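Local coordinates for putative L-alanine-DL-glutamate epimerase (Burkholderia xenovorans, PDB 3GO2), which probably acts as a magnesium-binding racemase or epimerase of the mandelate racemase/muconate lactonizing enzyme family, at residues A[263-273]-A[285-296]; A[17-25]-A[33-41]. All blocks are in the same frame, centred on the assembly; numbering follows the deposited sequence.

Contact 1: residues A[263-273]-A[285-296]. With MG (magnesium ion), chain C; MG (magnesium ion), chain B.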
loop_
_atom_site.group_PDB
_atom_site.type_symbol
_atom_site.label_atom_id
_atom_site.label_comp_id
_atom_site.label_asym_id
_atom_site.label_seq_id
_atom_site.Cartn_x
_atom_site.Cartn_y
_atom_site.Cartn_z
ATOM N N HIS A 263 -23.991 7.935 7.820
ATOM C CA HIS A 263 -24.271 7.542 9.194
ATOM C C HIS A 263 -23.092 6.842 9.849
ATOM O O HIS A 263 -22.321 6.172 9.184
ATOM C CB HIS A 263 -25.413 6.541 9.217
ATOM C CG HIS A 263 -26.632 7.005 8.493
ATOM N ND1 HIS A 263 -27.284 8.160 8.833
ATOM C CD2 HIS A 263 -27.301 6.481 7.440
ATOM C CE1 HIS A 263 -28.319 8.330 8.025
ATOM N NE2 HIS A 263 -28.349 7.333 7.167
ATOM N N PRO A 264 -22.992 6.935 11.171
ATOM C CA PRO A 264 -21.974 6.143 11.866
ATOM C C PRO A 264 -22.221 4.657 11.648
ATOM O O PRO A 264 -23.378 4.220 11.687
ATOM C CB PRO A 264 -22.156 6.537 13.354
ATOM C CG PRO A 264 -22.893 7.874 13.284
ATOM C CD PRO A 264 -23.759 7.804 12.085
ATOM N N ILE A 265 -21.155 3.895 11.414
ATOM C CA ILE A 265 -21.254 2.439 11.216
ATOM C C ILE A 265 -20.682 1.731 12.416
ATOM O O ILE A 265 -19.570 2.039 12.887
ATOM C CB ILE A 265 -20.479 1.987 9.957
ATOM C CG1 ILE A 265 -21.068 2.645 8.707
ATOM C CG2 ILE A 265 -20.458 0.458 9.807
ATOM C CD1 ILE A 265 -22.511 2.326 8.432
ATOM N N SER A 266 -21.446 0.795 12.950
ATOM C CA SER A 266 -20.954 -0.066 14.010
ATOM C C SER A 266 -20.869 -1.502 13.521
ATOM O O SER A 266 -21.596 -1.910 12.609
ATOM C CB SER A 266 -21.858 0.042 15.223
ATOM O OG SER A 266 -23.128 -0.458 14.933
ATOM N N SER A 267 -19.963 -2.265 14.105
ATOM C CA SER A 267 -19.789 -3.665 13.735
ATOM C C SER A 267 -19.023 -4.383 14.831
ATOM O O SER A 267 -18.684 -3.798 15.854
ATOM C CB SER A 267 -19.030 -3.787 12.396
ATOM O OG SER A 267 -19.157 -5.079 11.823
ATOM N N CYS A 268 -18.767 -5.656 14.600
ATOM C CA CYS A 268 -17.760 -6.465 15.310
ATOM C C CYS A 268 -18.311 -7.324 16.444
ATOM O O CYS A 268 -17.509 -7.999 17.094
ATOM C CB CYS A 268 -16.587 -5.653 15.826
ATOM S SG CYS A 268 -15.812 -4.553 14.616
ATOM N N GLU A 269 -19.632 -7.341 16.664
ATOM C CA GLU A 269 -20.191 -8.051 17.809
ATOM C C GLU A 269 -19.960 -9.552 17.785
ATOM O O GLU A 269 -20.157 -10.214 18.811
ATOM C CB GLU A 269 -21.694 -7.778 17.958
ATOM C CG GLU A 269 -22.589 -8.554 17.011
ATOM C CD GLU A 269 -24.041 -8.191 17.161
ATOM O OE1 GLU A 269 -24.865 -8.958 16.679
ATOM O OE2 GLU A 269 -24.360 -7.175 17.780
ATOM N N THR A 270 -19.548 -10.091 16.636
ATOM C CA THR A 270 -19.367 -11.517 16.495
ATOM C C THR A 270 -17.899 -11.919 16.479
ATOM O O THR A 270 -17.598 -13.079 16.164
ATOM C CB THR A 270 -20.103 -12.109 15.274
ATOM O OG1 THR A 270 -19.419 -11.777 14.057
ATOM C CG2 THR A 270 -21.551 -11.645 15.234
ATOM N N LEU A 271 -17.004 -10.979 16.772
ATOM C CA LEU A 271 -15.565 -11.207 16.635
ATOM C C LEU A 271 -14.881 -11.488 17.983
ATOM O O LEU A 271 -15.335 -11.029 19.050
ATOM C CB LEU A 271 -14.908 -9.995 15.998
ATOM C CG LEU A 271 -15.427 -9.526 14.655
ATOM C CD1 LEU A 271 -14.584 -8.312 14.159
ATOM C CD2 LEU A 271 -15.432 -10.664 13.640
ATOM N N PHE A 272 -13.759 -12.186 17.897
ATOM C CA PHE A 272 -12.980 -12.638 19.048
ATOM C C PHE A 272 -11.531 -12.134 19.023
ATOM O O PHE A 272 -10.779 -12.413 18.093
ATOM C CB PHE A 272 -12.940 -14.173 19.107
ATOM C CG PHE A 272 -14.274 -14.809 19.277
ATOM C CD1 PHE A 272 -14.728 -15.192 20.527
ATOM C CD2 PHE A 272 -15.073 -15.070 18.178
ATOM C CE1 PHE A 272 -15.963 -15.796 20.664
ATOM C CE2 PHE A 272 -16.290 -15.664 18.318
ATOM C CZ PHE A 272 -16.736 -16.028 19.567
ATOM N N GLY A 273 -11.148 -11.449 20.094
ATOM C CA GLY A 273 -9.781 -11.042 20.347
ATOM C C GLY A 273 -9.305 -9.894 19.499
ATOM O O GLY A 273 -9.873 -9.582 18.472
ATOM N N ALA A 285 -12.843 0.499 8.977
ATOM C CA ALA A 285 -14.152 -0.042 8.653
ATOM C C ALA A 285 -15.267 0.417 9.602
ATOM O O ALA A 285 -16.442 0.279 9.246
ATOM C CB ALA A 285 -14.112 -1.606 8.629
ATOM N N VAL A 286 -14.936 0.915 10.796
ATOM C CA VAL A 286 -15.992 1.223 11.794
ATOM C C VAL A 286 -15.872 2.577 12.491
ATOM O O VAL A 286 -14.774 3.066 12.777
ATOM C CB VAL A 286 -16.130 0.134 12.887
ATOM C CG1 VAL A 286 -16.476 -1.233 12.259
ATOM C CG2 VAL A 286 -14.892 0.060 13.733
ATOM N N ASP A 287 -17.024 3.184 12.758
ATOM C CA ASP A 287 -17.084 4.249 13.744
ATOM C C ASP A 287 -17.044 3.693 15.173
ATOM O O ASP A 287 -16.352 4.247 16.052
ATOM C CB ASP A 287 -18.340 5.087 13.560
ATOM C CG ASP A 287 -18.313 5.889 12.286
ATOM O OD1 ASP A 287 -17.838 7.035 12.325
ATOM O OD2 ASP A 287 -18.720 5.371 11.220
ATOM N N VAL A 288 -17.838 2.656 15.417
ATOM C CA VAL A 288 -17.983 2.051 16.754
ATOM C C VAL A 288 -17.744 0.561 16.688
ATOM O O VAL A 288 -18.246 -0.094 15.776
ATOM C CB VAL A 288 -19.385 2.311 17.294
ATOM C CG1 VAL A 288 -19.599 1.598 18.641
ATOM C CG2 VAL A 288 -19.632 3.834 17.416
ATOM N N ALA A 289 -16.978 0.030 17.637
ATOM C CA ALA A 289 -16.754 -1.402 17.732
ATOM C C ALA A 289 -17.608 -2.006 18.827
ATOM O O ALA A 289 -17.503 -1.602 19.989
ATOM C CB ALA A 289 -15.263 -1.716 17.932
ATOM N N ILE A 290 -18.502 -2.919 18.449
ATOM C CA ILE A 290 -19.308 -3.659 19.408
ATOM C C ILE A 290 -18.504 -4.860 19.886
ATOM O O ILE A 290 -17.979 -5.615 19.062
ATOM C CB ILE A 290 -20.656 -4.076 18.807
ATOM C CG1 ILE A 290 -21.435 -2.810 18.395
ATOM C CG2 ILE A 290 -21.469 -4.880 19.842
ATOM C CD1 ILE A 290 -22.494 -3.087 17.360
ATOM N N VAL A 291 -18.359 -5.005 21.202
ATOM C CA VAL A 291 -17.558 -6.085 21.784
ATOM C C VAL A 291 -18.489 -7.002 22.557
ATOM O O VAL A 291 -19.224 -6.542 23.421
ATOM C CB VAL A 291 -16.483 -5.547 22.720
ATOM C CG1 VAL A 291 -15.670 -6.691 23.324
ATOM C CG2 VAL A 291 -15.536 -4.546 21.980
ATOM N N ASP A 292 -18.492 -8.279 22.220
ATOM C CA ASP A 292 -19.311 -9.239 22.983
ATOM C C ASP A 292 -18.422 -9.823 24.086
ATOM O O ASP A 292 -17.576 -10.677 23.841
ATOM C CB ASP A 292 -19.929 -10.303 22.093
ATOM C CG ASP A 292 -21.008 -11.089 22.817
ATOM O OD1 ASP A 292 -22.106 -11.324 22.256
ATOM O OD2 ASP A 292 -20.767 -11.387 23.999
ATOM N N THR A 293 -18.591 -9.287 25.292
ATOM C CA THR A 293 -17.798 -9.684 26.435
ATOM C C THR A 293 -18.286 -11.001 27.018
ATOM O O THR A 293 -17.551 -11.675 27.737
ATOM C CB THR A 293 -17.752 -8.610 27.554
ATOM O OG1 THR A 293 -18.922 -8.693 28.370
ATOM C CG2 THR A 293 -17.574 -7.199 26.986
ATOM N N ILE A 294 -19.536 -11.351 26.738
ATOM C CA ILE A 294 -20.096 -12.639 27.138
ATOM C C ILE A 294 -19.388 -13.771 26.356
ATOM O O ILE A 294 -19.000 -14.805 26.914
ATOM C CB ILE A 294 -21.623 -12.649 26.865
ATOM C CG1 ILE A 294 -22.333 -11.508 27.596
ATOM C CG2 ILE A 294 -22.224 -14.008 27.205
ATOM C CD1 ILE A 294 -21.955 -11.339 29.077
ATOM N N TRP A 295 -19.208 -13.553 25.063
ATOM C CA TRP A 295 -18.456 -14.445 24.206
ATOM C C TRP A 295 -16.935 -14.438 24.505
ATOM O O TRP A 295 -16.298 -15.489 24.587
ATOM C CB TRP A 295 -18.657 -13.993 22.758
ATOM C CG TRP A 295 -19.936 -14.440 22.145
ATOM C CD1 TRP A 295 -21.080 -14.815 22.789
ATOM C CD2 TRP A 295 -20.192 -14.590 20.749
ATOM N NE1 TRP A 295 -22.035 -15.198 21.871
ATOM C CE2 TRP A 295 -21.508 -15.066 20.611
ATOM C CE3 TRP A 295 -19.427 -14.362 19.597
ATOM C CZ2 TRP A 295 -22.077 -15.338 19.360
ATOM C CZ3 TRP A 295 -19.990 -14.652 18.364
ATOM C CH2 TRP A 295 -21.299 -15.117 18.261
ATOM N N ASN A 296 -16.348 -13.241 24.595
ATOM C CA ASN A 296 -14.873 -13.118 24.692
ATOM C C ASN A 296 -14.293 -13.395 26.069
ATOM O O ASN A 296 -13.129 -13.784 26.205
ATOM C CB ASN A 296 -14.430 -11.726 24.226
ATOM C CG ASN A 296 -14.236 -11.652 22.734
ATOM O OD1 ASN A 296 -13.158 -11.978 22.232
ATOM N ND2 ASN A 296 -15.246 -11.164 22.029
HETATM MG MG MG C . -17.858 -14.632 14.404
HETATM MG MG MG B . -26.652 -6.710 16.714
HETATM O O HOH W 1 -19.616 7.064 9.289
HETATM O O HOH W 2 -17.105 -8.989 19.866
HETATM O O HOH W 3 -22.342 -11.999 18.933
HETATM O O HOH W 4 -27.441 -8.315 16.729
HETATM O O HOH W 5 -25.484 -6.601 14.640
HETATM O O HOH W 6 -16.955 -16.764 14.887
HETATM O O HOH W 7 -15.460 -14.300 13.692
#
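Strands 265-267 and 288-291 run side by side and parallel, joined by backbone bonds from Val288 N to Ile265 O, Ser267 N to Val288 O and Ile290 N to Ser267 O, the last short at 2.7 Å. Ile265 O takes a second donor, Asp287 N. The carboxylate of Asp287 folds back to the same residue: with CG beside its own backbone N (chi1 -68°), OD2 receives Ile265 N at 2.9 Å from above the carboxylate plane, and Arg258 forms a salt bridge with that oxygen.

Past the strand ends, the Asn296 amide bridges the loop and the helix start. Its ND2 gives one hydrogen to Leu271 O at 3.0 Å and the other to Asp292 O, both partners lying in the amide plane, while OD1 accepts Gly273 N; three bonds thus fix the amide's rotation. Asp292 caps helix 293-296 through OD2, which accepts Trp295 N, and its OD1 is hydrogen-bonded to His318 and Tyr321.

In the packing, Ile290 CG2 meets Glu269 CB at 3.5 Å, and Thr270 O lies at the edge of the Trp295 ring, 3.6 Å from CZ3.

Glu269 OE2 binds one magnesium at 2.6 Å, in a site with Asp219 and Glu245; Thr270 O binds a second at 2.4 Å, shared with Tyr249 and Pro78 O of a neighbouring subunit. This is a parallel strand pair of a beta-alpha-beta unit in the enolase-superfamily barrel, with metal ligands just beyond the C-terminal end of strand 265-267.

Contact 2: residues A[17-25]-A[33-41]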
loop_
_atom_site.group_PDB
_atom_site.type_symbol
_atom_site.label_atom_id
_atom_site.label_comp_id
_atom_site.label_asym_id
_atom_site.label_seq_id
_atom_site.Cartn_x
_atom_site.Cartn_y
_atom_site.Cartn_z
ATOM N N TRP A 17 -38.350 -18.327 24.004
ATOM C CA TRP A 17 -38.044 -18.672 22.610
ATOM C C TRP A 17 -36.596 -19.112 22.444
ATOM O O TRP A 17 -36.116 -19.355 21.336
ATOM C CB TRP A 17 -38.330 -17.462 21.716
ATOM C CG TRP A 17 -37.557 -16.245 22.116
ATOM C CD1 TRP A 17 -37.860 -15.380 23.119
ATOM C CD2 TRP A 17 -36.356 -15.757 21.515
ATOM N NE1 TRP A 17 -36.922 -14.387 23.188
ATOM C CE2 TRP A 17 -35.981 -14.599 22.222
ATOM C CE3 TRP A 17 -35.552 -16.195 20.464
ATOM C CZ2 TRP A 17 -34.858 -13.850 21.884
ATOM C CZ3 TRP A 17 -34.433 -15.460 20.132
ATOM C CH2 TRP A 17 -34.085 -14.310 20.845
ATOM N N ARG A 18 -35.901 -19.210 23.579
ATOM C CA ARG A 18 -34.538 -19.624 23.660
ATOM C C ARG A 18 -34.298 -20.064 25.109
ATOM O O ARG A 18 -35.173 -19.942 25.955
ATOM C CB ARG A 18 -33.598 -18.469 23.290
ATOM C CG ARG A 18 -33.807 -17.255 24.169
ATOM C CD ARG A 18 -32.854 -16.115 23.815
ATOM N NE ARG A 18 -33.167 -14.931 24.622
ATOM C CZ ARG A 18 -32.470 -13.798 24.600
ATOM N NH1 ARG A 18 -31.411 -13.669 23.790
ATOM N NH2 ARG A 18 -32.844 -12.782 25.376
ATOM N N ASN A 19 -33.097 -20.547 25.388
ATOM C CA ASN A 19 -32.717 -20.875 26.745
ATOM C C ASN A 19 -31.645 -19.935 27.237
ATOM O O ASN A 19 -30.925 -19.320 26.436
ATOM C CB ASN A 19 -32.174 -22.289 26.800
ATOM C CG ASN A 19 -33.224 -23.314 26.427
ATOM O OD1 ASN A 19 -34.378 -23.193 26.840
ATOM N ND2 ASN A 19 -32.829 -24.322 25.659
ATOM N N TYR A 20 -31.513 -19.862 28.551
ATOM C CA TYR A 20 -30.336 -19.253 29.155
ATOM C C TYR A 20 -29.410 -20.355 29.603
ATOM O O TYR A 20 -29.867 -21.415 29.986
ATOM C CB TYR A 20 -30.691 -18.462 30.390
ATOM C CG TYR A 20 -31.488 -17.202 30.197
ATOM C CD1 TYR A 20 -31.478 -16.475 29.000
ATOM C CD2 TYR A 20 -32.192 -16.671 31.269
ATOM C CE1 TYR A 20 -32.192 -15.315 28.874
ATOM C CE2 TYR A 20 -32.893 -15.505 31.139
ATOM C CZ TYR A 20 -32.886 -14.830 29.946
ATOM O OH TYR A 20 -33.590 -13.647 29.855
ATOM N N HIS A 21 -28.109 -20.090 29.585
ATOM C CA HIS A 21 -27.124 -21.014 30.099
ATOM C C HIS A 21 -26.191 -20.330 31.090
ATOM O O HIS A 21 -25.915 -19.145 30.967
ATOM C CB HIS A 21 -26.261 -21.579 28.963
ATOM C CG HIS A 21 -27.039 -22.278 27.896
ATOM N ND1 HIS A 21 -27.056 -23.653 27.784
ATOM C CD2 HIS A 21 -27.777 -21.803 26.863
ATOM C CE1 HIS A 21 -27.788 -23.998 26.737
ATOM N NE2 HIS A 21 -28.242 -22.898 26.165
ATOM N N PHE A 22 -25.672 -21.108 32.033
ATOM C CA PHE A 22 -24.822 -20.578 33.095
ATOM C C PHE A 22 -23.674 -21.498 33.372
ATOM O O PHE A 22 -23.822 -22.719 33.230
ATOM C CB PHE A 22 -25.628 -20.381 34.400
ATOM C CG PHE A 22 -26.865 -19.596 34.220
ATOM C CD1 PHE A 22 -26.822 -18.217 34.196
ATOM C CD2 PHE A 22 -28.088 -20.216 34.031
ATOM C CE1 PHE A 22 -27.986 -17.479 33.984
ATOM C CE2 PHE A 22 -29.247 -19.479 33.835
ATOM C CZ PHE A 22 -29.193 -18.125 33.797
ATOM N N VAL A 23 -22.538 -20.900 33.728
ATOM C CA VAL A 23 -21.392 -21.607 34.333
ATOM C C VAL A 23 -21.398 -21.315 35.834
ATOM O O VAL A 23 -21.564 -20.174 36.256
ATOM C CB VAL A 23 -20.039 -21.180 33.747
ATOM C CG1 VAL A 23 -18.865 -21.883 34.468
ATOM C CG2 VAL A 23 -20.004 -21.490 32.246
ATOM N N LYS A 24 -21.222 -22.374 36.615
ATOM C CA LYS A 24 -21.153 -22.312 38.075
ATOM C C LYS A 24 -19.832 -22.911 38.509
ATOM O O LYS A 24 -19.591 -24.106 38.318
ATOM C CB LYS A 24 -22.291 -23.119 38.700
ATOM C CG LYS A 24 -22.279 -23.048 40.201
ATOM C CD LYS A 24 -23.282 -24.004 40.818
ATOM C CE LYS A 24 -23.405 -23.761 42.281
ATOM N NZ LYS A 24 -24.339 -24.787 42.891
ATOM N N LEU A 25 -18.969 -22.090 39.077
ATOM C CA LEU A 25 -17.624 -22.499 39.449
ATOM C C LEU A 25 -17.511 -22.390 40.960
ATOM O O LEU A 25 -17.819 -21.346 41.531
ATOM C CB LEU A 25 -16.610 -21.567 38.762
ATOM C CG LEU A 25 -15.126 -21.792 39.001
ATOM C CD1 LEU A 25 -14.358 -21.222 37.776
ATOM C CD2 LEU A 25 -14.625 -21.206 40.336
ATOM N N GLY A 33 -18.550 -18.671 41.757
ATOM C CA GLY A 33 -18.508 -17.713 40.659
ATOM C C GLY A 33 -19.457 -18.174 39.555
ATOM O O GLY A 33 -19.534 -19.370 39.239
ATOM N N TRP A 34 -20.157 -17.202 38.968
ATOM C CA TRP A 34 -21.141 -17.442 37.929
ATOM C C TRP A 34 -20.862 -16.636 36.677
ATOM O O TRP A 34 -20.366 -15.495 36.743
ATOM C CB TRP A 34 -22.514 -16.972 38.402
ATOM C CG TRP A 34 -23.170 -17.778 39.487
ATOM C CD1 TRP A 34 -23.208 -17.484 40.829
ATOM C CD2 TRP A 34 -23.933 -18.968 39.317
ATOM N NE1 TRP A 34 -23.945 -18.426 41.496
ATOM C CE2 TRP A 34 -24.394 -19.352 40.589
ATOM C CE3 TRP A 34 -24.257 -19.759 38.214
ATOM C CZ2 TRP A 34 -25.171 -20.480 40.779
ATOM C CZ3 TRP A 34 -25.032 -20.884 38.409
ATOM C CH2 TRP A 34 -25.482 -21.225 39.684
ATOM N N SER A 35 -21.181 -17.238 35.542
ATOM C CA SER A 35 -21.353 -16.469 34.304
ATOM C C SER A 35 -22.596 -16.931 33.583
ATOM O O SER A 35 -23.207 -17.948 33.935
ATOM C CB SER A 35 -20.124 -16.639 33.393
ATOM O OG SER A 35 -20.059 -17.964 32.886
ATOM N N GLU A 36 -22.979 -16.174 32.569
ATOM C CA GLU A 36 -24.089 -16.542 31.697
ATOM C C GLU A 36 -23.507 -16.627 30.294
ATOM O O GLU A 36 -22.612 -15.870 29.971
ATOM C CB GLU A 36 -25.249 -15.559 31.806
ATOM C CG GLU A 36 -26.429 -15.905 30.889
ATOM C CD GLU A 36 -27.597 -14.941 31.016
ATOM O OE1 GLU A 36 -27.619 -14.158 31.968
ATOM O OE2 GLU A 36 -28.504 -14.988 30.140
ATOM N N PHE A 37 -23.937 -17.613 29.518
ATOM C CA PHE A 37 -23.545 -17.749 28.106
ATOM C C PHE A 37 -24.764 -18.145 27.258
ATOM O O PHE A 37 -25.852 -18.345 27.775
ATOM C CB PHE A 37 -22.367 -18.724 27.942
ATOM C CG PHE A 37 -22.674 -20.167 28.249
ATOM C CD1 PHE A 37 -22.985 -21.078 27.230
ATOM C CD2 PHE A 37 -22.635 -20.626 29.541
ATOM C CE1 PHE A 37 -23.213 -22.426 27.515
ATOM C CE2 PHE A 37 -22.898 -21.961 29.834
ATOM C CZ PHE A 37 -23.207 -22.856 28.820
ATOM N N ASP A 38 -24.580 -18.239 25.946
ATOM C CA ASP A 38 -25.664 -18.421 25.010
ATOM C C ASP A 38 -25.279 -19.418 23.931
ATOM O O ASP A 38 -24.121 -19.443 23.484
ATOM C CB ASP A 38 -25.993 -17.059 24.400
ATOM C CG ASP A 38 -26.978 -17.141 23.275
ATOM O OD1 ASP A 38 -28.194 -17.124 23.576
ATOM O OD2 ASP A 38 -26.529 -17.200 22.099
ATOM N N GLU A 39 -26.247 -20.226 23.514
ATOM C CA GLU A 39 -26.083 -21.096 22.342
ATOM C C GLU A 39 -27.045 -20.735 21.210
ATOM O O GLU A 39 -26.837 -21.147 20.059
ATOM C CB GLU A 39 -26.298 -22.549 22.709
ATOM C CG GLU A 39 -25.208 -23.110 23.597
ATOM C CD GLU A 39 -25.323 -24.577 23.847
ATOM O OE1 GLU A 39 -26.300 -25.188 23.384
ATOM O OE2 GLU A 39 -24.426 -25.122 24.518
ATOM N N GLY A 40 -28.088 -19.980 21.534
ATOM C CA GLY A 40 -29.102 -19.581 20.539
ATOM C C GLY A 40 -28.668 -18.717 19.371
ATOM O O GLY A 40 -29.202 -18.874 18.265
ATOM N N PHE A 41 -27.717 -17.815 19.596
ATOM C CA PHE A 41 -27.245 -16.898 18.552
ATOM C C PHE A 41 -26.174 -17.580 17.711
ATOM O O PHE A 41 -25.023 -17.147 17.658
ATOM C CB PHE A 41 -26.735 -15.601 19.162
ATOM C CG PHE A 41 -26.655 -14.441 18.183
ATOM C CD1 PHE A 41 -27.771 -14.049 17.458
ATOM C CD2 PHE A 41 -25.483 -13.705 18.044
ATOM C CE1 PHE A 41 -27.712 -12.987 16.569
ATOM C CE2 PHE A 41 -25.421 -12.627 17.164
ATOM C CZ PHE A 41 -26.550 -12.277 16.423
HETATM O O HOH W 8 -30.117 -15.556 21.938
HETATM O O HOH W 9 -29.466 -16.968 25.984
HETATM O O HOH W 10 -28.961 -20.105 24.395
#
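A beta hairpin of the N-terminal domain brings strands 19-27 and 32-37 together, antiparallel, with His21-Phe37, Val23-Ser35 and Leu25-Gly33 as hydrogen-bonded pairs. The bonds are shortest at Leu25-Gly33, 2.8 Å for both Leu25 N to Gly33 O and Gly33 N to Leu25 O. At His21-Phe37, Phe37 N to His21 O is sound at 2.9 Å, and His21 N to Phe37 O alone is weak.

On the face of His21, Val23, Ser35 and Phe37, Phe37 CG lies between its backbone N and carbonyl carbon (chi1 68°), which brings the ring under His21 CB, 3.4 Å from the ring centroid. Glu39 CG lies over one face of the His21 imidazole. On the face that carries Phe22, Lys24, Trp34 and Glu36, the extended Lys24 chain runs alongside Trp34, its CG 3.9 Å from the centroid of the Trp34 six-membered ring, and its NZ continues to a salt bridge with Glu381. Glu36 OE2 sits over one face of the Tyr20 ring, 3.5 Å from CD1, and also accepts Gly322 N. Waters join Asp38 OD1 to Asn19 O and Arg18 NH1.

Strand 5-14 pairs with the other side of strand 19-27, completing a three-stranded sheet. Helix 82-103 packs against Val23, Leu25 and Ser35, and helix 46-57 against His21 and Phe37.

In the fold
Both contacts are largely buried strand pairings, but they belong to different domains: contact 1 pairs parallel barrel neighbours that helix 273-282 connects along the chain, whereas contact 2 is a local antiparallel hairpin. Both rest on regular backbone bonds. Beyond the strands, contact 1 turns to metal binding and the Asn296 amide, while contact 2 ends in water bridges around Asp38 and is more open at the Arg18 and Gly40 end. Their centres lie about 21 Å apart, yet they meet at the domain boundary: Ile294 CG2 packs on Glu36 O at 3.4 Å, and Phe41 CZ approaches Glu269 OE1 at 3.7 Å. The loop after the hairpin therefore reaches the magnesium-binding glutamate.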